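Local structure of oligopeptide ABC transporter OppAIV (Borrelia burgdorferi B31, 4GL8) at residues L323-P335 and I485-S499. The protein probably binds oligopeptides outside the cytoplasmic membrane and hands them to an ABC transporter for uptake. Sequence-based numbering, arbitrary orientation. Where two conformers were deposited one is given.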
ATOM      1  N   LEU A 323       0.952 -18.690  -9.910  1.00 38.90           N
ATOM      2  CA  LEU A 323       1.806 -18.001  -8.967  1.00 39.27           C
ATOM      3  C   LEU A 323       2.830 -18.976  -8.434  1.00 39.19           C
ATOM      4  O   LEU A 323       4.006 -18.656  -8.351  1.00 40.94           O
ATOM      5  CB  LEU A 323       0.989 -17.427  -7.806  1.00 39.66           C
ATOM      6  CG  LEU A 323      -0.034 -16.351  -8.173  1.00 39.92           C
ATOM      7  CD1 LEU A 323      -0.647 -15.739  -6.919  1.00 39.93           C
ATOM      8  CD2 LEU A 323       0.613 -15.278  -9.028  1.00 40.58           C
ATOM      9  N   ASN A 324       2.367 -20.168  -8.065  1.00 40.01           N
ATOM     10  CA  ASN A 324       3.205 -21.203  -7.504  1.00 39.57           C
ATOM     11  C   ASN A 324       4.058 -20.649  -6.362  1.00 39.56           C
ATOM     12  O   ASN A 324       5.266 -20.920  -6.292  1.00 39.37           O
ATOM     13  CB  ASN A 324       4.101 -21.758  -8.618  1.00 41.63           C
ATOM     14  CG  ASN A 324       4.918 -22.943  -8.169  1.00 43.58           C
ATOM     15  OD1 ASN A 324       4.513 -23.683  -7.283  1.00 43.79           O
ATOM     16  ND2 ASN A 324       6.091 -23.110  -8.755  1.00 46.18           N
ATOM     17  N   ASP A 325       3.462 -19.824  -5.503  0.50 38.61           N
ATOM     18  CA  ASP A 325       4.246 -19.188  -4.450  0.50 39.40           C
ATOM     19  C   ASP A 325       3.963 -19.794  -3.093  0.50 39.76           C
ATOM     20  O   ASP A 325       4.858 -20.393  -2.498  0.50 43.99           O
ATOM     21  CB  ASP A 325       4.081 -17.660  -4.438  0.50 38.43           C
ATOM     22  CG  ASP A 325       2.680 -17.194  -4.828  0.50 37.36           C
ATOM     23  OD1 ASP A 325       1.692 -17.946  -4.632  0.50 36.49           O
ATOM     24  OD2 ASP A 325       2.576 -16.045  -5.318  0.50 36.68           O
ATOM     25  N   SER A 326       2.703 -19.781  -2.683  1.00 37.76           N
ATOM     26  CA  SER A 326       2.280 -19.946  -1.262  1.00 38.42           C
ATOM     27  C   SER A 326       1.250 -18.879  -0.871  1.00 34.44           C
ATOM     28  O   SER A 326       0.805 -18.811   0.264  1.00 35.45           O
ATOM     29  CB  SER A 326       3.431 -19.912  -0.229  1.00 41.40           C
ATOM     30  OG  SER A 326       3.740 -18.565   0.128  1.00 43.19           O
ATOM     31  N   SER A 327       0.880 -18.029  -1.813  1.00 31.86           N
ATOM     32  CA  SER A 327      -0.281 -17.185  -1.657  1.00 29.16           C
ATOM     33  C   SER A 327      -1.488 -18.020  -1.298  1.00 28.01           C
ATOM     34  O   SER A 327      -1.622 -19.152  -1.735  1.00 28.24           O
ATOM     35  CB  SER A 327      -0.550 -16.429  -2.952  1.00 28.47           C
ATOM     36  OG  SER A 327       0.499 -15.507  -3.201  1.00 29.07           O
ATOM     37  N   ILE A 328      -2.380 -17.439  -0.514  1.00 26.69           N
ATOM     38  CA  ILE A 328      -3.555 -18.133  -0.036  1.00 26.22           C
ATOM     39  C   ILE A 328      -4.733 -17.760  -0.942  1.00 24.26           C
ATOM     40  O   ILE A 328      -5.151 -16.629  -0.958  1.00 22.04           O
ATOM     41  CB  ILE A 328      -3.930 -17.721   1.403  1.00 27.19           C
ATOM     42  CG1 ILE A 328      -2.732 -17.807   2.378  1.00 28.88           C
ATOM     43  CG2 ILE A 328      -5.122 -18.536   1.892  1.00 28.04           C
ATOM     44  CD1 ILE A 328      -2.325 -19.205   2.755  1.00 31.31           C
ATOM     45  N   PRO A 329      -5.305 -18.734  -1.654  1.00 24.56           N
ATOM     46  CA  PRO A 329      -6.516 -18.436  -2.426  1.00 23.50           C
ATOM     47  C   PRO A 329      -7.687 -18.112  -1.503  1.00 22.94           C
ATOM     48  O   PRO A 329      -7.830 -18.743  -0.483  1.00 24.14           O
ATOM     49  CB  PRO A 329      -6.743 -19.724  -3.228  1.00 24.28           C
ATOM     50  CG  PRO A 329      -6.094 -20.789  -2.425  1.00 26.02           C
ATOM     51  CD  PRO A 329      -4.958 -20.169  -1.670  1.00 25.77           C
ATOM     52  N   THR A 330      -8.489 -17.106  -1.835  1.00 22.14           N
ATOM     53  CA  THR A 330      -9.527 -16.616  -0.913  1.00 22.05           C
ATOM     54  C   THR A 330     -10.669 -15.836  -1.599  1.00 20.82           C
ATOM     55  O   THR A 330     -10.503 -15.258  -2.663  1.00 20.31           O
ATOM     56  CB  THR A 330      -8.942 -15.742   0.238  1.00 21.96           C
ATOM     57  OG1 THR A 330      -9.869 -15.677   1.315  1.00 21.55           O
ATOM     58  CG2 THR A 330      -8.680 -14.317  -0.217  1.00 21.52           C
ATOM     59  N   ARG A 331     -11.831 -15.848  -0.955  1.00 20.95           N
ATOM     60  CA  ARG A 331     -12.938 -14.990  -1.305  1.00 20.11           C
ATOM     61  C   ARG A 331     -12.954 -13.762  -0.390  1.00 20.00           C
ATOM     62  O   ARG A 331     -13.763 -12.845  -0.589  1.00 18.90           O
ATOM     63  CB  ARG A 331     -14.230 -15.760  -1.169  1.00 20.82           C
ATOM     64  CG  ARG A 331     -14.420 -16.812  -2.247  1.00 21.11           C
ATOM     65  CD  ARG A 331     -15.134 -16.213  -3.440  1.00 20.59           C
ATOM     66  NE  ARG A 331     -16.377 -15.571  -3.031  1.00 20.46           N
ATOM     67  CZ  ARG A 331     -17.492 -16.228  -2.690  1.00 20.98           C
ATOM     68  NH1 ARG A 331     -17.558 -17.543  -2.747  1.00 21.54           N
ATOM     69  NH2 ARG A 331     -18.558 -15.543  -2.304  1.00 20.98           N
ATOM     70  N   ARG A 332     -12.053 -13.758   0.601  1.00 20.37           N
ATOM     71  CA  ARG A 332     -11.946 -12.676   1.576  1.00 20.18           C
ATOM     72  C   ARG A 332     -11.355 -11.408   1.001  1.00 19.35           C
ATOM     73  O   ARG A 332     -10.554 -11.437   0.058  1.00 19.01           O
ATOM     74  CB  ARG A 332     -11.097 -13.084   2.802  1.00 20.85           C
ATOM     75  CG  ARG A 332     -11.702 -14.178   3.704  1.00 21.61           C
ATOM     76  CD  ARG A 332     -12.576 -13.640   4.829  1.00 21.84           C
ATOM     77  NE  ARG A 332     -11.820 -12.674   5.609  1.00 21.78           N
ATOM     78  CZ  ARG A 332     -10.984 -12.953   6.609  1.00 22.68           C
ATOM     79  NH1 ARG A 332     -10.822 -14.187   7.065  1.00 23.58           N
ATOM     80  NH2 ARG A 332     -10.325 -11.966   7.197  1.00 22.65           N
ATOM     81  N   ALA A 333     -11.749 -10.294   1.617  1.00 19.11           N
ATOM     82  CA  ALA A 333     -11.249  -8.958   1.275  1.00 18.16           C
ATOM     83  C   ALA A 333     -10.111  -8.479   2.188  1.00 18.37           C
ATOM     84  O   ALA A 333      -9.441  -7.498   1.892  1.00 17.97           O
ATOM     85  CB  ALA A 333     -12.409  -7.975   1.346  1.00 18.23           C
ATOM     86  N   THR A 334      -9.936  -9.118   3.339  1.00 19.34           N
ATOM     87  CA  THR A 334      -8.887  -8.720   4.278  1.00 19.80           C
ATOM     88  C   THR A 334      -8.028  -9.926   4.645  1.00 20.16           C
ATOM     89  O   THR A 334      -8.503 -11.045   4.633  1.00 19.64           O
ATOM     90  CB  THR A 334      -9.464  -8.174   5.594  1.00 20.66           C
ATOM     91  OG1 THR A 334      -9.984  -9.258   6.352  1.00 21.62           O
ATOM     92  CG2 THR A 334     -10.603  -7.161   5.352  1.00 20.43           C
ATOM     93  N   PRO A 335      -6.759  -9.687   4.992  1.00 20.88           N
ATOM     94  CA  PRO A 335      -6.018 -10.734   5.657  1.00 21.70           C
ATOM     95  C   PRO A 335      -6.608 -10.949   7.054  1.00 23.42           C
ATOM     96  O   PRO A 335      -7.452 -10.154   7.491  1.00 22.09           O
ATOM     97  CB  PRO A 335      -4.609 -10.172   5.769  1.00 21.76           C
ATOM     98  CG  PRO A 335      -4.567  -8.966   4.899  1.00 21.18           C
ATOM     99  CD  PRO A 335      -5.962  -8.465   4.804  1.00 20.38           C
ATOM    100  N   ILE A 485     -19.538  -7.086   1.015  1.00 20.19           N
ATOM    101  CA  ILE A 485     -18.687  -7.053  -0.192  1.00 20.03           C
ATOM    102  C   ILE A 485     -18.252  -8.435  -0.712  1.00 20.40           C
ATOM    103  O   ILE A 485     -18.231  -8.635  -1.914  1.00 20.57           O
ATOM    104  CB  ILE A 485     -17.486  -6.103  -0.055  1.00 19.49           C
ATOM    105  CG1 ILE A 485     -16.525  -6.558   1.034  1.00 19.17           C
ATOM    106  CG2 ILE A 485     -18.012  -4.684   0.182  1.00 19.54           C
ATOM    107  CD1 ILE A 485     -15.428  -5.554   1.331  1.00 19.19           C
ATOM    108  N   ILE A 486     -17.940  -9.385   0.168  1.00 20.69           N
ATOM    109  CA  ILE A 486     -17.504 -10.723  -0.300  1.00 22.02           C
ATOM    110  C   ILE A 486     -18.581 -11.767  -0.626  1.00 23.38           C
ATOM    111  O   ILE A 486     -18.286 -12.655  -1.413  1.00 23.85           O
ATOM    112  CB  ILE A 486     -16.383 -11.363   0.596  1.00 21.83           C
ATOM    113  CG1 ILE A 486     -16.913 -11.926   1.909  1.00 21.59           C
ATOM    114  CG2 ILE A 486     -15.284 -10.349   0.895  1.00 21.06           C
ATOM    115  CD1 ILE A 486     -15.812 -12.549   2.755  1.00 21.59           C
ATOM    116  N   GLU A 487     -19.782 -11.695  -0.033  1.00 25.50           N
ATOM    117  CA  GLU A 487     -20.895 -12.653  -0.335  1.00 28.21           C
ATOM    118  C   GLU A 487     -22.124 -12.061  -1.021  1.00 28.57           C
ATOM    119  O   GLU A 487     -22.971 -12.820  -1.465  1.00 29.64           O
ATOM    120  CB  GLU A 487     -21.498 -13.321   0.914  1.00 30.48           C
ATOM    121  CG  GLU A 487     -20.578 -13.616   2.086  1.00 32.74           C
ATOM    122  CD  GLU A 487     -21.275 -14.454   3.199  1.00 35.56           C
ATOM    123  OE1 GLU A 487     -20.763 -14.460   4.334  1.00 38.21           O
ATOM    124  OE2 GLU A 487     -22.319 -15.119   2.961  1.00 37.41           O
ATOM    125  N   ARG A 488     -22.277 -10.744  -1.038  1.00 28.48           N
ATOM    126  CA  ARG A 488     -23.518 -10.141  -1.532  1.00 29.18           C
ATOM    127  C   ARG A 488     -23.303  -9.223  -2.719  1.00 26.77           C
ATOM    128  O   ARG A 488     -23.866  -9.461  -3.762  1.00 26.90           O
ATOM    129  CB  ARG A 488     -24.247  -9.378  -0.413  1.00 31.84           C
ATOM    130  CG  ARG A 488     -25.636  -8.885  -0.809  1.00 35.44           C
ATOM    131  CD  ARG A 488     -26.464  -8.410   0.388  1.00 39.45           C
ATOM    132  NE  ARG A 488     -26.301  -6.982   0.665  1.00 42.18           N
ATOM    133  CZ  ARG A 488     -26.476  -6.404   1.865  1.00 47.31           C
ATOM    134  NH1 ARG A 488     -26.292  -5.087   1.992  1.00 46.32           N
ATOM    135  NH2 ARG A 488     -26.820  -7.122   2.949  1.00 47.75           N
ATOM    136  N   ASP A 489     -22.520  -8.157  -2.560  1.00 24.48           N
ATOM    137  CA  ASP A 489     -22.387  -7.151  -3.613  1.00 22.93           C
ATOM    138  C   ASP A 489     -21.291  -7.453  -4.643  1.00 21.92           C
ATOM    139  O   ASP A 489     -21.405  -6.992  -5.763  1.00 22.01           O
ATOM    140  CB  ASP A 489     -22.183  -5.745  -3.032  1.00 22.40           C
ATOM    141  CG  ASP A 489     -23.467  -5.144  -2.435  1.00 22.73           C
ATOM    142  OD1 ASP A 489     -24.525  -5.806  -2.468  1.00 22.39           O
ATOM    143  OD2 ASP A 489     -23.399  -3.999  -1.921  1.00 22.37           O
ATOM    144  N   PHE A 490     -20.251  -8.203  -4.271  1.00 20.59           N
ATOM    145  CA  PHE A 490     -19.143  -8.486  -5.169  1.00 20.13           C
ATOM    146  C   PHE A 490     -18.652  -7.240  -5.949  1.00 19.60           C
ATOM    147  O   PHE A 490     -18.606  -7.259  -7.181  1.00 19.96           O
ATOM    148  CB  PHE A 490     -19.528  -9.593  -6.167  1.00 20.98           C
ATOM    149  CG  PHE A 490     -19.787 -10.934  -5.527  1.00 21.74           C
ATOM    150  CD1 PHE A 490     -18.775 -11.890  -5.448  1.00 22.10           C
ATOM    151  CD2 PHE A 490     -21.023 -11.231  -4.986  1.00 22.29           C
ATOM    152  CE1 PHE A 490     -18.999 -13.124  -4.850  1.00 22.60           C
ATOM    153  CE2 PHE A 490     -21.254 -12.459  -4.384  1.00 23.33           C
ATOM    154  CZ  PHE A 490     -20.231 -13.415  -4.313  1.00 23.18           C
ATOM    155  N   PRO A 491     -18.298  -6.155  -5.244  1.00 18.17           N
ATOM    156  CA  PRO A 491     -17.715  -5.027  -5.967  1.00 17.88           C
ATOM    157  C   PRO A 491     -16.412  -5.358  -6.677  1.00 18.02           C
ATOM    158  O   PRO A 491     -16.033  -4.692  -7.645  1.00 18.73           O
ATOM    159  CB  PRO A 491     -17.436  -3.983  -4.856  1.00 17.12           C
ATOM    160  CG  PRO A 491     -17.351  -4.761  -3.605  1.00 17.05           C
ATOM    161  CD  PRO A 491     -18.302  -5.933  -3.788  1.00 17.68           C
ATOM    162  N   ALA A 492     -15.716  -6.375  -6.189  1.00 18.00           N
ATOM    163  CA  ALA A 492     -14.511  -6.822  -6.817  1.00 17.79           C
ATOM    164  C   ALA A 492     -14.477  -8.356  -6.847  1.00 18.28           C
ATOM    165  O   ALA A 492     -15.212  -9.043  -6.139  1.00 17.86           O
ATOM    166  CB  ALA A 492     -13.314  -6.262  -6.057  1.00 17.07           C
ATOM    167  N   VAL A 493     -13.621  -8.868  -7.709  1.00 18.89           N
ATOM    168  CA  VAL A 493     -13.270 -10.270  -7.749  1.00 19.35           C
ATOM    169  C   VAL A 493     -12.058 -10.440  -6.846  1.00 19.23           C
ATOM    170  O   VAL A 493     -10.950 -10.117  -7.219  1.00 19.43           O
ATOM    171  CB  VAL A 493     -12.971 -10.695  -9.185  1.00 19.71           C
ATOM    172  CG1 VAL A 493     -12.582 -12.156  -9.247  1.00 20.25           C
ATOM    173  CG2 VAL A 493     -14.186 -10.409 -10.053  1.00 20.49           C
ATOM    174  N   PHE A 494     -12.295 -10.885  -5.622  1.00 20.28           N
ATOM    175  CA  PHE A 494     -11.231 -11.096  -4.656  1.00 20.48           C
ATOM    176  C   PHE A 494     -10.572 -12.441  -4.939  1.00 21.09           C
ATOM    177  O   PHE A 494     -11.255 -13.467  -5.086  1.00 21.91           O
ATOM    178  CB  PHE A 494     -11.793 -11.060  -3.233  1.00 20.59           C
ATOM    179  CG  PHE A 494     -12.409  -9.742  -2.871  1.00 20.17           C
ATOM    180  CD1 PHE A 494     -11.620  -8.683  -2.495  1.00 19.63           C
ATOM    181  CD2 PHE A 494     -13.782  -9.561  -2.923  1.00 20.71           C
ATOM    182  CE1 PHE A 494     -12.194  -7.460  -2.165  1.00 19.96           C
ATOM    183  CE2 PHE A 494     -14.365  -8.354  -2.582  1.00 20.30           C
ATOM    184  CZ  PHE A 494     -13.574  -7.291  -2.223  1.00 19.98           C
ATOM    185  N   LEU A 495      -9.249 -12.434  -4.974  1.00 20.59           N
ATOM    186  CA  LEU A 495      -8.492 -13.568  -5.469  1.00 21.54           C
ATOM    187  C   LEU A 495      -7.605 -14.277  -4.449  1.00 21.96           C
ATOM    188  O   LEU A 495      -7.673 -15.492  -4.304  1.00 22.24           O
ATOM    189  CB  LEU A 495      -7.623 -13.118  -6.650  1.00 21.41           C
ATOM    190  CG  LEU A 495      -8.397 -12.728  -7.916  1.00 21.50           C
ATOM    191  CD1 LEU A 495      -7.481 -12.076  -8.924  1.00 21.45           C
ATOM    192  CD2 LEU A 495      -9.047 -13.933  -8.536  1.00 22.61           C
ATOM    193  N   ASN A 496      -6.724 -13.549  -3.784  1.00 22.29           N
ATOM    194  CA  ASN A 496      -5.879 -14.201  -2.797  1.00 23.59           C
ATOM    195  C   ASN A 496      -5.253 -13.221  -1.840  1.00 22.66           C
ATOM    196  O   ASN A 496      -5.351 -12.000  -2.017  1.00 22.22           O
ATOM    197  CB  ASN A 496      -4.792 -15.044  -3.465  1.00 24.84           C
ATOM    198  CG  ASN A 496      -3.958 -14.243  -4.433  1.00 26.13           C
ATOM    199  OD1 ASN A 496      -3.205 -13.359  -4.035  1.00 25.99           O
ATOM    200  ND2 ASN A 496      -4.098 -14.546  -5.724  1.00 26.88           N
ATOM    201  N   ILE A 497      -4.673 -13.784  -0.790  1.00 22.70           N
ATOM    202  CA  ILE A 497      -3.850 -13.060   0.139  1.00 22.42           C
ATOM    203  C   ILE A 497      -2.434 -13.326  -0.312  1.00 23.65           C
ATOM    204  O   ILE A 497      -1.992 -14.479  -0.361  1.00 25.17           O
ATOM    205  CB  ILE A 497      -3.992 -13.586   1.574  1.00 21.89           C
ATOM    206  CG1 ILE A 497      -5.470 -13.658   1.998  1.00 21.86           C
ATOM    207  CG2 ILE A 497      -3.105 -12.755   2.501  1.00 21.06           C
ATOM    208  CD1 ILE A 497      -6.216 -12.326   2.031  1.00 21.67           C
ATOM    209  N   THR A 498      -1.705 -12.263  -0.588  1.00 25.04           N
ATOM    210  CA  THR A 498      -0.433 -12.345  -1.331  1.00 26.50           C
ATOM    211  C   THR A 498       0.722 -12.905  -0.501  1.00 27.06           C
ATOM    212  O   THR A 498       0.772 -12.694   0.698  1.00 25.81           O
ATOM    213  CB  THR A 498      -0.065 -10.926  -1.826  1.00 26.83           C
ATOM    214  OG1 THR A 498      -0.904 -10.590  -2.939  1.00 28.17           O
ATOM    215  CG2 THR A 498       1.409 -10.821  -2.206  1.00 27.58           C
ATOM    216  N   SER A 499       1.636 -13.612  -1.163  1.00 28.56           N
ATOM    217  CA  SER A 499       2.965 -13.929  -0.627  1.00 31.44           C
ATOM    218  C   SER A 499       4.006 -13.371  -1.570  1.00 31.98           C
ATOM    219  O   SER A 499       3.968 -13.675  -2.743  1.00 35.07           O
ATOM    220  CB  SER A 499       3.174 -15.441  -0.532  1.00 32.65           C
ATOM    221  OG  SER A 499       2.296 -15.992   0.445  1.00 35.13           O
TER
HETATM  222  O   HOH W   1     -15.646 -12.690  -2.665  1.00 23.67           O
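A short antiparallel pairing of two beta bridges, in the fold of a family 5 solute-binding protein, pins strand 328-329 to strand 492-504, which pairs along its other edge with strand 287-293. Ile328 and Ile497 form the hydrogen-bonded pair: Ile328 N reaches Ile497 O at 3.0 Å, and Ile497 N returns to Ile328 O at 2.9 Å. Their branched side chains suit the extended backbone and meet on one face at the CB atoms. Pro329, which has no N-H to give, fits the non-hydrogen-bonded position facing Asn496. Pairing extends to Thr330 N, which meets Leu495 O from above the carbonyl plane, while Thr330 CG2 packs on Ile497 CD1. Thr330 OG1, anti to its own nitrogen (chi1 -160°), accepts from Arg332 N in an ST turn that helps swing the chain off the strand. Beyond it, small Ala333 lays CB over a face of the Phe494 ring, 4.0 Å from the centroid, and touches Ile486 CG2. At the other end Ser327 OG accepts from Ser499 N at 3.0 Å, and the hydroxyls of Ser326 and Ser499 share a hydrogen bond. Arg331, bent at chi2 and chi3, folds back to the C-terminal part of helix 471-489, with NH1 bound to Ser347 O. Its NH2 donates in the guanidinium plane to Ile486 O at 3.0 Å, and one water joins that oxygen to Arg331 NE and Arg331 O.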